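Local coordinates for mevalonate kinase, putative (Leishmania major, PDB 2HFS), which probably catalyses the ATP-dependent phosphorylation of (R)-mevalonate to (R)-5-phosphomevalonate, a step on the route to isopentenyl diphosphate and sterols, at residues Leu84-Leu89 with Arg124-Leu129; Glu138-Ala143 with Ala162-Leu167; Asp62-Ile67 with Asp76-Ala81; Pro68-Gln73 with Ile112-Ser117; Phe29-Ala34 with Lys203-Val208. One frame throughout, in Å; residues are numbered along the deposited sequence. Where two conformers were deposited one is given.

Contact 1: Leu84-Leu89 with Arg124-Leu129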
# COMPACT_ATOMS: atom_id res chain seq x y z
N LEU A 84 19.40 3.57 -5.22
CA LEU A 84 19.43 3.91 -3.79
C LEU A 84 19.63 2.68 -2.91
O LEU A 84 20.40 2.71 -1.94
CB LEU A 84 18.13 4.60 -3.42
CG LEU A 84 18.21 6.11 -3.74
CD1 LEU A 84 16.88 6.77 -3.57
CD2 LEU A 84 19.26 6.77 -2.85
N VAL A 85 18.92 1.61 -3.26
CA VAL A 85 19.01 0.34 -2.54
C VAL A 85 20.39 -0.31 -2.74
O VAL A 85 21.01 -0.77 -1.78
CB VAL A 85 17.88 -0.63 -2.96
CG1 VAL A 85 18.06 -2.04 -2.31
CG2 VAL A 85 16.52 -0.01 -2.60
N LEU A 86 20.86 -0.35 -3.99
CA LEU A 86 22.19 -0.90 -4.25
C LEU A 86 23.26 -0.17 -3.44
O LEU A 86 24.08 -0.81 -2.77
CB LEU A 86 22.53 -0.83 -5.74
CG LEU A 86 21.69 -1.77 -6.61
CD1 LEU A 86 21.89 -1.51 -8.12
CD2 LEU A 86 22.03 -3.19 -6.29
N ASP A 87 23.24 1.16 -3.48
CA ASP A 87 24.19 1.99 -2.72
C ASP A 87 24.08 1.73 -1.21
O ASP A 87 25.09 1.60 -0.52
CB ASP A 87 24.00 3.48 -3.01
CG ASP A 87 24.33 3.85 -4.46
OD1 ASP A 87 25.16 3.15 -5.08
OD2 ASP A 87 23.80 4.81 -5.05
N HIS A 88 22.85 1.65 -0.71
CA HIS A 88 22.60 1.40 0.70
C HIS A 88 23.16 0.06 1.14
O HIS A 88 23.69 -0.08 2.24
CB HIS A 88 21.10 1.46 1.00
CG HIS A 88 20.74 1.11 2.41
ND1 HIS A 88 20.96 1.96 3.47
CD2 HIS A 88 20.17 -0.00 2.93
CE1 HIS A 88 20.54 1.39 4.58
NE2 HIS A 88 20.07 0.19 4.28
N LEU A 89 23.04 -0.93 0.26
CA LEU A 89 23.50 -2.28 0.56
C LEU A 89 24.96 -2.53 0.16
O LEU A 89 25.46 -3.66 0.28
CB LEU A 89 22.55 -3.29 -0.08
CG LEU A 89 21.18 -3.22 0.59
CD1 LEU A 89 20.21 -4.23 0.01
CD2 LEU A 89 21.31 -3.40 2.11
N ARG A 124 15.14 -7.86 -0.39
CA ARG A 124 15.14 -9.26 -0.00
C ARG A 124 15.97 -10.12 -0.95
O ARG A 124 16.77 -10.93 -0.50
CB ARG A 124 13.70 -9.79 0.11
CG ARG A 124 12.93 -9.27 1.34
CD ARG A 124 11.68 -10.08 1.69
NE ARG A 124 10.92 -9.53 2.81
CZ ARG A 124 11.29 -9.62 4.09
NH1 ARG A 124 12.42 -10.23 4.44
NH2 ARG A 124 10.52 -9.08 5.02
N ALA A 125 15.79 -9.94 -2.26
CA ALA A 125 16.56 -10.70 -3.26
C ALA A 125 18.06 -10.41 -3.19
O ALA A 125 18.86 -11.33 -3.34
CB ALA A 125 16.04 -10.45 -4.66
N LEU A 126 18.41 -9.15 -2.99
CA LEU A 126 19.81 -8.76 -2.79
C LEU A 126 20.36 -9.44 -1.54
O LEU A 126 21.48 -9.98 -1.56
CB LEU A 126 19.96 -7.23 -2.70
CG LEU A 126 19.70 -6.44 -3.99
CD1 LEU A 126 19.59 -4.93 -3.68
CD2 LEU A 126 20.81 -6.69 -5.02
N SER A 127 19.57 -9.42 -0.46
CA SER A 127 19.99 -10.10 0.75
C SER A 127 20.30 -11.56 0.44
O SER A 127 21.33 -12.09 0.87
CB SER A 127 18.92 -10.02 1.84
OG SER A 127 19.37 -10.65 3.03
N GLU A 128 19.42 -12.20 -0.33
CA GLU A 128 19.70 -13.58 -0.71
C GLU A 128 21.01 -13.70 -1.48
O GLU A 128 21.89 -14.46 -1.09
CB GLU A 128 18.58 -14.23 -1.52
CG GLU A 128 18.91 -15.68 -1.84
CD GLU A 128 17.81 -16.47 -2.52
OE1 GLU A 128 16.67 -16.00 -2.58
OE2 GLU A 128 18.11 -17.59 -2.98
N LEU A 129 21.13 -12.94 -2.57
CA LEU A 129 22.20 -13.17 -3.52
C LEU A 129 23.55 -12.82 -2.93
O LEU A 129 24.54 -13.51 -3.19
CB LEU A 129 21.95 -12.36 -4.79
CG LEU A 129 22.74 -12.86 -6.01
CD1 LEU A 129 21.93 -13.93 -6.69
CD2 LEU A 129 22.96 -11.71 -6.96
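Leu126 points its side chain from helix 114-130 at three residues around the end of helix 70-88: Val85, Leu86 and Leu89. Its two methyl branches divide the work. CD1 serves two partners. Leu126 CD1 lies 3.5 Å from Val85 CG1 and 3.8 Å from Leu89 CD1, and both side chains run at a slant to that of Leu126. CD2 turns to Leu86, whose side chain crosses that of Leu126 at about a right angle; here CD2 of Leu126 and CD2 of Leu86 are 3.9 Å apart. Val85 reaches over with the branch that stands opposite its backbone N (chi1 174°), and this places CG1 on the Leu126 side. The CB of Leu86 does not point at the other helix, but its CD2 end comes closer. Leu49 of strand 36-52 also touches Leu126. Ser142 of helix 136-146 adds to the packing on Val85 and Leu89. The contact thus joins two helices of the N-terminal GHMP kinase region beside its sheet. All the groups that meet are aliphatic, so the hold is by shape and dispersion, with burial of methyl groups the likely driving force.

Contact 2: Glu138-Ala143 with Ala162-Leu167; sequences EVNLSA and ATYGGL
Asn140 and Thr163 bring the two backbones close, with their CA atoms 5.8 Å apart. Asn140 is on helix 136-146. Thr163 is on the last turn of helix 157-164, after which Gly165 leaves helical geometry with a positive phi (64°) and leads into strand 166-172. The side chains of Asn140 and Thr163 cross at about a right angle. In one of the two Thr163 conformers, the methyl CG2 lies 3.4 Å from Asn140 OD1 and 4.0 Å from Val139 CG1. With chi1 at 54°, Thr163 OG1 is within hydrogen-bonding reach of both Asn159 O and Thr160 O of its own helix, and its one proton can only be shared between them. Asn140 is also bound to that helix at both ends of its amide. OD1 receives Asn159 ND2, and ND2 is bonded to Thr160 OG1. Asn140 ND2 sits at the edge of the Tyr164 ring, 3.8 Å from Tyr164 CE2, and the amide and ring planes are 81° apart. A water in the ring plane joins the two: Asn140 ND2 donates to it at 3.2 Å, and it lies 2.8 Å from Tyr164 OH. The amide is held by side chains and water, and its paired partners should fix which end is oxygen.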
# COMPACT_ATOMS: atom_id res chain seq x y z
N GLU A 138 16.02 -4.39 8.88
CA GLU A 138 17.02 -4.04 7.87
C GLU A 138 16.43 -3.94 6.45
O GLU A 138 16.73 -2.99 5.70
CB GLU A 138 18.20 -5.02 7.95
CG GLU A 138 19.27 -4.62 8.97
CD GLU A 138 20.19 -5.74 9.43
OE1 GLU A 138 20.16 -6.88 8.88
OE2 GLU A 138 20.97 -5.48 10.39
N VAL A 139 15.59 -4.90 6.09
CA VAL A 139 14.86 -4.85 4.81
C VAL A 139 13.98 -3.60 4.72
O VAL A 139 14.00 -2.88 3.71
CB VAL A 139 13.98 -6.13 4.62
CG1 VAL A 139 13.09 -5.99 3.39
CG2 VAL A 139 14.87 -7.36 4.49
N ASN A 140 13.22 -3.34 5.78
CA ASN A 140 12.33 -2.17 5.87
C ASN A 140 13.04 -0.82 5.69
O ASN A 140 12.55 0.04 4.97
CB ASN A 140 11.50 -2.22 7.16
CG ASN A 140 10.28 -1.31 7.12
OD1 ASN A 140 9.71 -1.04 6.06
ND2 ASN A 140 9.86 -0.83 8.29
N LEU A 141 14.21 -0.69 6.31
CA LEU A 141 15.08 0.47 6.14
C LEU A 141 15.61 0.60 4.73
O LEU A 141 15.70 1.71 4.19
CB LEU A 141 16.28 0.40 7.09
CG LEU A 141 17.09 1.70 7.09
CD1 LEU A 141 16.34 2.73 7.92
CD2 LEU A 141 18.48 1.45 7.63
N SER A 142 15.99 -0.53 4.14
CA SER A 142 16.50 -0.53 2.78
C SER A 142 15.38 -0.06 1.85
O SER A 142 15.63 0.76 0.97
CB SER A 142 16.98 -1.94 2.40
OG SER A 142 17.60 -1.93 1.13
N ALA A 143 14.16 -0.58 2.07
CA ALA A 143 13.00 -0.18 1.27
C ALA A 143 12.75 1.30 1.47
O ALA A 143 12.55 2.05 0.52
CB ALA A 143 11.77 -1.00 1.66
N ALA A 162 4.67 -3.51 3.19
CA ALA A 162 5.30 -4.38 2.20
C ALA A 162 6.30 -5.38 2.83
O ALA A 162 6.40 -6.53 2.40
CB ALA A 162 5.97 -3.53 1.11
N THR A 163 7.01 -4.95 3.87
CA THR A 163 7.99 -5.82 4.53
C THR A 163 7.34 -6.85 5.46
O THR A 163 7.73 -8.02 5.45
CB THR A 163 9.00 -5.01 5.33
OG1 THR A 163 8.30 -4.16 6.24
CG2 THR A 163 9.76 -4.05 4.45
N TYR A 164 6.37 -6.39 6.25
CA TYR A 164 5.79 -7.23 7.31
C TYR A 164 4.46 -7.88 6.96
O TYR A 164 4.13 -8.90 7.53
CB TYR A 164 5.60 -6.42 8.63
CG TYR A 164 6.89 -5.94 9.26
CD1 TYR A 164 7.70 -6.81 10.00
CD2 TYR A 164 7.33 -4.63 9.06
CE1 TYR A 164 8.90 -6.36 10.58
CE2 TYR A 164 8.53 -4.18 9.61
CZ TYR A 164 9.31 -5.05 10.37
OH TYR A 164 10.48 -4.59 10.90
N GLY A 165 3.67 -7.28 6.07
CA GLY A 165 2.30 -7.73 5.79
C GLY A 165 1.35 -7.60 6.99
O GLY A 165 1.74 -7.08 8.04
N GLY A 166 0.12 -8.07 6.82
CA GLY A 166 -0.87 -8.11 7.92
C GLY A 166 -1.47 -6.75 8.22
O GLY A 166 -1.35 -5.83 7.43
N LEU A 167 -2.15 -6.63 9.36
CA LEU A 167 -2.68 -5.34 9.79
C LEU A 167 -1.65 -4.65 10.66
O LEU A 167 -0.92 -5.31 11.42
CB LEU A 167 -3.99 -5.51 10.56
CG LEU A 167 -5.18 -6.09 9.82
CD1 LEU A 167 -6.39 -6.05 10.74
CD2 LEU A 167 -5.49 -5.37 8.50
O HOH W 1 11.14 -1.91 10.97

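Contact 3: Asp62-Ile67 with Asp76-Ala81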
# COMPACT_ATOMS: atom_id res chain seq x y z
N ASP A 62 10.86 -6.18 -16.26
CA ASP A 62 9.71 -5.87 -15.44
C ASP A 62 8.46 -6.46 -16.06
O ASP A 62 7.92 -5.94 -17.08
CB ASP A 62 9.58 -4.34 -15.28
CG ASP A 62 8.63 -3.93 -14.17
OD1 ASP A 62 7.77 -4.75 -13.77
OD2 ASP A 62 8.66 -2.78 -13.67
N GLN A 63 7.99 -7.55 -15.47
CA GLN A 63 6.82 -8.26 -15.97
C GLN A 63 5.60 -8.26 -15.05
O GLN A 63 4.67 -9.04 -15.23
CB GLN A 63 7.20 -9.69 -16.36
CG GLN A 63 8.40 -9.76 -17.26
CD GLN A 63 8.32 -10.86 -18.28
OE1 GLN A 63 7.48 -11.77 -18.19
NE2 GLN A 63 9.20 -10.78 -19.29
N ARG A 64 5.59 -7.36 -14.09
CA ARG A 64 4.40 -7.14 -13.26
C ARG A 64 3.15 -6.83 -14.09
O ARG A 64 3.24 -6.16 -15.14
CB ARG A 64 4.65 -5.99 -12.26
CG ARG A 64 5.81 -6.21 -11.35
CD ARG A 64 6.10 -5.00 -10.49
NE ARG A 64 6.62 -3.87 -11.25
CZ ARG A 64 6.60 -2.62 -10.81
NH1 ARG A 64 6.07 -2.36 -9.61
NH2 ARG A 64 7.13 -1.64 -11.55
N PRO A 65 1.98 -7.31 -13.65
CA PRO A 65 0.74 -7.03 -14.32
C PRO A 65 0.20 -5.63 -14.00
O PRO A 65 -0.93 -5.49 -13.54
CB PRO A 65 -0.21 -8.12 -13.78
CG PRO A 65 0.28 -8.43 -12.41
CD PRO A 65 1.79 -8.21 -12.49
N ALA A 66 1.03 -4.63 -14.25
CA ALA A 66 0.67 -3.25 -13.98
C ALA A 66 -0.42 -2.76 -14.93
O ALA A 66 -0.56 -3.25 -16.05
CB ALA A 66 1.91 -2.37 -14.05
N ILE A 67 -1.23 -1.81 -14.46
CA ILE A 67 -2.22 -1.17 -15.35
C ILE A 67 -1.50 -0.50 -16.53
O ILE A 67 -0.31 -0.20 -16.42
CB ILE A 67 -3.08 -0.12 -14.57
CG1 ILE A 67 -2.19 0.93 -13.90
CG2 ILE A 67 -3.94 -0.82 -13.55
CD1 ILE A 67 -2.92 2.22 -13.63
N ASP A 76 11.72 6.00 -14.59
CA ASP A 76 12.80 6.89 -14.18
C ASP A 76 12.95 6.88 -12.66
O ASP A 76 14.07 6.80 -12.15
CB ASP A 76 12.62 8.31 -14.73
CG ASP A 76 12.84 8.39 -16.25
OD1 ASP A 76 13.40 7.43 -16.84
OD2 ASP A 76 12.49 9.38 -16.93
N GLU A 77 11.81 6.93 -11.94
CA GLU A 77 11.79 6.84 -10.47
C GLU A 77 12.31 5.49 -9.99
O GLU A 77 13.06 5.42 -9.01
CB GLU A 77 10.38 7.05 -9.92
CG GLU A 77 9.80 8.44 -10.12
CD GLU A 77 8.28 8.43 -10.07
OE1 GLU A 77 7.69 8.29 -8.97
OE2 GLU A 77 7.67 8.56 -11.15
N GLN A 78 11.89 4.43 -10.68
CA GLN A 78 12.40 3.10 -10.38
C GLN A 78 13.92 3.00 -10.46
O GLN A 78 14.55 2.39 -9.60
CB GLN A 78 11.78 2.04 -11.27
CG GLN A 78 12.10 0.65 -10.80
CD GLN A 78 11.57 -0.37 -11.74
OE1 GLN A 78 11.96 -0.39 -12.91
NE2 GLN A 78 10.65 -1.22 -11.26
N ILE A 79 14.48 3.56 -11.54
CA ILE A 79 15.92 3.62 -11.74
C ILE A 79 16.61 4.24 -10.52
O ILE A 79 17.58 3.70 -10.00
CB ILE A 79 16.23 4.43 -13.03
CG1 ILE A 79 15.72 3.66 -14.28
CG2 ILE A 79 17.70 4.74 -13.12
CD1 ILE A 79 16.12 4.27 -15.61
N LYS A 80 16.10 5.38 -10.07
CA LYS A 80 16.68 6.04 -8.90
C LYS A 80 16.50 5.19 -7.64
O LYS A 80 17.43 5.05 -6.85
CB LYS A 80 16.09 7.43 -8.70
CG LYS A 80 16.51 8.45 -9.77
CD LYS A 80 15.95 9.85 -9.45
N ALA A 81 15.30 4.61 -7.50
CA ALA A 81 14.95 3.78 -6.35
C ALA A 81 15.89 2.58 -6.21
O ALA A 81 16.45 2.33 -5.13
CB ALA A 81 13.49 3.29 -6.49
O HOH W 2 10.13 -1.02 -14.80
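Asp62 OD2 is gripped by three groups: Arg64 NH2, a water, and Gln78 NE2 from the other segment. The water gives a short bond of 2.6 Å to Asp62 OD2. Asp62 OD2 meets Arg64 NH2, 2.9 Å away, with its syn lone pair. The bond from Gln78 NE2 to Asp62 OD2 is weak, at 3.5 Å. The second oxygen, Asp62 OD1, takes Arg64 NE at 2.9 Å, nearly straight. Arg64 therefore holds the carboxylate side-on with NE and NH2, one nitrogen to each oxygen, in a bidentate salt bridge. The bend at chi3 (-69°) turns the guanidinium back to its neighbour two residues away. Both oxygens lie close to the guanidinium plane, and this should keep the group from rotating.

Gln78 comes from the helix with an extended chain. Its amide plane is 31° from both the carboxylate and the guanidinium. The same water donates to Gln78 OE1 at 2.7 Å, so it bridges acid and amide. Gln78 NE2 also lies 3.6 Å from Arg64 NH2, at an oblique angle to the guanidinium. The main partner of Gln78 NE2 is Asp118 OD2, and Gln78 OE1 also accepts from Arg75 NH1. The bidentate salt bridge with Arg64 would probably favour the charged form of Asp62.

The site closes a short loop between strand 58-62 and helix 70-88. Ile102 of the parallel strand 97-103 touches Asp62, Arg64 and Gln78. Ile71 from the first turn of the helix touches Asp62 and Arg64, and Asp118 comes from helix 114-130.

Contact 4: Pro68-Gln73 with Ile112-Ser117; sequences PGYIAQ and IGASAS
Tyr70, in the first turn of helix 70-88, meets Ala114 and Ser115 at the start of helix 114-130. Just before them in the second segment, Ile112 is tied to Lys21 by a backbone hydrogen bond, and its side chain touches Tyr322 of strand 318-324. Gly113 follows at the N-cap position with a positive phi (65°). Gly113 O accepts Ser117 N at 3.1 Å. Ala114 carries the main touch. Its CB points at the other segment and lies 3.9 Å from Tyr70 OH, so the phenol meets a methyl group with its oxygen end. Ser115 comes next, and its backbone N is 4.2 Å from Tyr70 OH, a distance of packing. Its side chain has another task: Ser115 OG is bonded to Glu147 OE2.

Tyr70 gets there because its CG stands opposite the backbone N (chi1 174°), which sends the ring across toward the other helix. Its hydroxyl also has a weak hydrogen bond with Lys74 NZ, one turn on. Pro108 touches the tyrosine as well. Gly69 holds the N-cap position here, as Gly113 does in the other helix, and Gly69 O accepts Gln73 N at 3.0 Å. The two helix starts are linked here by the reach of Tyr70. The sequence Gly-Ile-Gly-Ala-Ser-Ala-Ser, spanning the loop and first turn of helix 114-130, matches the glycine-rich phosphate-binding motif of GHMP kinases. In relatives this loop and helix start receive the phosphates of ATP, and they probably do so here.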
# COMPACT_ATOMS: atom_id res chain seq x y z
N PRO A 68 -2.21 -0.26 -17.64
CA PRO A 68 -1.58 0.31 -18.83
C PRO A 68 -0.86 1.63 -18.58
O PRO A 68 -1.44 2.56 -18.01
CB PRO A 68 -2.75 0.51 -19.79
CG PRO A 68 -3.75 -0.50 -19.37
CD PRO A 68 -3.65 -0.52 -17.86
N GLY A 69 0.40 1.69 -19.01
CA GLY A 69 1.23 2.89 -18.90
C GLY A 69 1.97 3.10 -17.59
O GLY A 69 2.88 3.95 -17.51
N TYR A 70 1.58 2.36 -16.55
CA TYR A 70 2.15 2.54 -15.22
C TYR A 70 3.66 2.29 -15.21
O TYR A 70 4.41 3.09 -14.67
CB TYR A 70 1.46 1.67 -14.16
CG TYR A 70 2.15 1.76 -12.79
CD1 TYR A 70 1.69 2.64 -11.82
CD2 TYR A 70 3.28 0.97 -12.49
CE1 TYR A 70 2.33 2.75 -10.58
CE2 TYR A 70 3.93 1.08 -11.23
CZ TYR A 70 3.43 1.96 -10.29
OH TYR A 70 4.01 2.09 -9.05
N ILE A 71 4.09 1.17 -15.78
CA ILE A 71 5.51 0.84 -15.71
C ILE A 71 6.36 1.87 -16.47
O ILE A 71 7.40 2.30 -15.98
CB ILE A 71 5.79 -0.60 -16.17
CG1 ILE A 71 5.32 -1.60 -15.08
CG2 ILE A 71 7.29 -0.79 -16.48
CD1 ILE A 71 5.42 -3.04 -15.49
N ALA A 72 5.89 2.30 -17.65
CA ALA A 72 6.62 3.30 -18.45
C ALA A 72 6.73 4.61 -17.69
O ALA A 72 7.79 5.21 -17.65
CB ALA A 72 5.94 3.52 -19.81
N GLN A 73 5.64 5.01 -17.05
CA GLN A 73 5.57 6.30 -16.37
C GLN A 73 6.38 6.37 -15.05
O GLN A 73 6.73 7.46 -14.59
CB GLN A 73 4.09 6.68 -16.19
CG GLN A 73 3.42 7.42 -17.38
CD GLN A 73 3.79 6.92 -18.79
OE1 GLN A 73 4.84 7.29 -19.34
NE2 GLN A 73 2.89 6.15 -19.40
N ILE A 112 -1.75 1.49 -4.17
CA ILE A 112 -1.58 0.11 -3.72
C ILE A 112 -0.19 -0.17 -3.10
O ILE A 112 0.13 -1.33 -2.73
CB ILE A 112 -1.83 -0.84 -4.89
CG1 ILE A 112 -2.41 -2.18 -4.40
CG2 ILE A 112 -0.55 -1.03 -5.71
CD1 ILE A 112 -3.80 -2.07 -3.68
N GLY A 113 0.62 0.88 -2.98
CA GLY A 113 1.98 0.79 -2.41
C GLY A 113 2.97 -0.05 -3.21
O GLY A 113 3.91 -0.64 -2.66
N ALA A 114 2.78 -0.06 -4.53
CA ALA A 114 3.55 -0.94 -5.41
C ALA A 114 5.03 -0.60 -5.48
O ALA A 114 5.87 -1.50 -5.63
CB ALA A 114 2.94 -0.95 -6.81
N SER A 115 5.35 0.69 -5.38
CA SER A 115 6.75 1.09 -5.41
C SER A 115 7.49 0.54 -4.19
O SER A 115 8.61 0.03 -4.32
CB SER A 115 6.92 2.62 -5.63
OG SER A 115 6.62 3.38 -4.48
N ALA A 116 6.86 0.59 -3.01
CA ALA A 116 7.42 -0.07 -1.83
C ALA A 116 7.56 -1.58 -2.00
O ALA A 116 8.58 -2.13 -1.63
CB ALA A 116 6.61 0.26 -0.57
N SER A 117 6.54 -2.24 -2.57
CA SER A 117 6.58 -3.70 -2.81
C SER A 117 7.77 -4.05 -3.68
O SER A 117 8.43 -5.08 -3.45
CB SER A 117 5.29 -4.24 -3.46
OG SER A 117 4.13 -3.59 -2.94

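Contact 5: Phe29-Ala34 with Lys203-Val208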
# COMPACT_ATOMS: atom_id res chain seq x y z
N PHE A 29 -5.91 12.00 8.38
CA PHE A 29 -6.01 12.32 9.82
C PHE A 29 -4.76 11.92 10.59
O PHE A 29 -4.40 12.54 11.61
CB PHE A 29 -7.26 11.68 10.42
CG PHE A 29 -8.54 12.25 9.86
CD1 PHE A 29 -9.33 11.51 8.98
CD2 PHE A 29 -8.95 13.54 10.20
CE1 PHE A 29 -10.51 12.05 8.46
CE2 PHE A 29 -10.15 14.08 9.69
CZ PHE A 29 -10.92 13.32 8.81
N VAL A 30 -4.10 10.88 10.09
CA VAL A 30 -2.82 10.42 10.63
C VAL A 30 -1.73 11.51 10.61
O VAL A 30 -0.88 11.57 11.51
CB VAL A 30 -2.35 9.15 9.87
CG1 VAL A 30 -2.05 9.47 8.39
CG2 VAL A 30 -1.16 8.51 10.56
N VAL A 31 -1.75 12.35 9.58
CA VAL A 31 -0.85 13.50 9.45
C VAL A 31 -0.97 14.41 10.68
O VAL A 31 0.00 15.08 11.06
CB VAL A 31 -1.14 14.27 8.14
CG1 VAL A 31 -0.37 15.59 8.05
CG2 VAL A 31 -0.82 13.37 6.95
N HIS A 32 -2.14 14.40 11.32
CA HIS A 32 -2.44 15.29 12.44
C HIS A 32 -2.46 14.58 13.78
O HIS A 32 -2.95 15.12 14.79
CB HIS A 32 -3.74 16.06 12.15
CG HIS A 32 -3.64 16.89 10.91
ND1 HIS A 32 -3.37 18.24 10.94
CD2 HIS A 32 -3.70 16.54 9.60
CE1 HIS A 32 -3.32 18.69 9.70
NE2 HIS A 32 -3.49 17.68 8.87
N GLY A 33 -1.95 13.35 13.79
CA GLY A 33 -1.65 12.63 15.02
C GLY A 33 -2.60 11.50 15.34
O GLY A 33 -2.48 10.89 16.40
N ALA A 34 -3.53 11.22 14.44
CA ALA A 34 -4.53 10.18 14.66
C ALA A 34 -3.91 8.82 14.36
O ALA A 34 -2.94 8.73 13.61
CB ALA A 34 -5.76 10.43 13.79
N LYS A 203 0.14 17.59 -2.51
CA LYS A 203 -0.86 18.62 -2.84
C LYS A 203 -2.18 18.51 -2.07
O LYS A 203 -2.74 19.52 -1.62
CB LYS A 203 -1.13 18.64 -4.34
CG LYS A 203 -2.39 19.38 -4.73
CD LYS A 203 -2.42 19.74 -6.21
CE LYS A 203 -3.48 20.80 -6.49
NZ LYS A 203 -4.76 20.52 -5.77
N VAL A 204 -2.69 17.29 -1.92
CA VAL A 204 -3.94 17.06 -1.21
C VAL A 204 -3.73 17.28 0.29
O VAL A 204 -4.54 17.93 0.97
CB VAL A 204 -4.49 15.62 -1.51
CG1 VAL A 204 -5.75 15.36 -0.72
CG2 VAL A 204 -4.76 15.45 -3.02
N VAL A 205 -2.63 16.72 0.82
CA VAL A 205 -2.29 16.86 2.24
C VAL A 205 -2.15 18.33 2.61
O VAL A 205 -2.57 18.74 3.68
CB VAL A 205 -1.01 16.06 2.64
CG1 VAL A 205 -0.45 16.52 3.98
CG2 VAL A 205 -1.29 14.55 2.69
N ASN A 206 -1.58 19.13 1.71
CA ASN A 206 -1.46 20.57 1.96
C ASN A 206 -2.78 21.33 1.88
O ASN A 206 -3.03 22.26 2.67
CB ASN A 206 -0.37 21.17 1.09
CG ASN A 206 0.99 20.58 1.41
OD1 ASN A 206 1.32 20.36 2.58
ND2 ASN A 206 1.79 20.32 0.37
N ASP A 207 -3.65 20.92 0.96
CA ASP A 207 -5.04 21.40 0.95
C ASP A 207 -5.73 21.14 2.30
O ASP A 207 -6.46 21.99 2.79
CB ASP A 207 -5.86 20.76 -0.18
CG ASP A 207 -5.61 21.41 -1.53
OD1 ASP A 207 -4.80 22.35 -1.61
OD2 ASP A 207 -6.17 21.01 -2.56
N VAL A 208 -5.49 19.96 2.88
CA VAL A 208 -6.06 19.63 4.19
C VAL A 208 -5.47 20.54 5.28
O VAL A 208 -6.20 21.02 6.16
CB VAL A 208 -5.95 18.11 4.54
CG1 VAL A 208 -6.59 17.79 5.90
CG2 VAL A 208 -6.62 17.27 3.46
O HOH W 3 -2.90 17.76 6.42
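His32 meets Val208 obliquely: Val208 CG1 is 4.3 Å from His32 NE2. At the ring edge, in the plane, a water sits near His32 NE2. The 2.5 Å between this water and His32 NE2 is too short to be relied on. The same water donates to Val205 O at 2.9 Å, so it probably links the imidazole to the helix backbone. The other ring nitrogen, His32 ND1, is bonded to Lys212 NZ. The rings of Phe219 and His209 also meet the imidazole, with planes inclined at about 50° and 55°. Phe29 lies nearly parallel to Tyr226 of helix 216-239.

The aliphatic half of the contact is Val31 with Val205. Their CG1 methyls are 4.2 Å apart and the side chains cross at a slant. In Val31 this branch is opposite the backbone N (chi1 172°), which brings it to the Val205 side.

The loop around them is tightly turned. Phe29 O accepts both His32 N, at 2.9 Å, and Ala34 N, at 3.2 Å. Gly33 N bonds to Val30 O, and Gly33 has a positive phi.

The loop between strands 17-25 and 36-52 holds a short 3-10 segment at Val30-Val31. Its sequence, Phe-Val-Val-His-Gly, belongs to the N-terminal signature of mevalonate kinases. The contact thus joins this N-terminal loop of the GHMP kinase fold to helix 201-214, which follows strand 188-194 of the second sheet.

How the contacts relate
From the N terminus, the loop at 29-34 opens contact 5, which closes only at 203-208 and encloses the other four. Contact 3 starts at 62-67, after strand 58-62, and closes at 76-81 on helix 70-88. Contact 4 opens inside it, at 68-73, and closes at 112-117, so the two cross. Contact 1 begins after contact 3 ends and crosses contact 4, because their segments alternate; both pair helix 70-88 with helix 114-130. Contact 2 follows in series and touches contact 1 through Arg124 NH2 and Thr163 O. Contacts 1, 2 and 4 join helices, contact 3 ties the loop after strand 58-62 to helix 70-88, and contact 5 reaches helix 201-214.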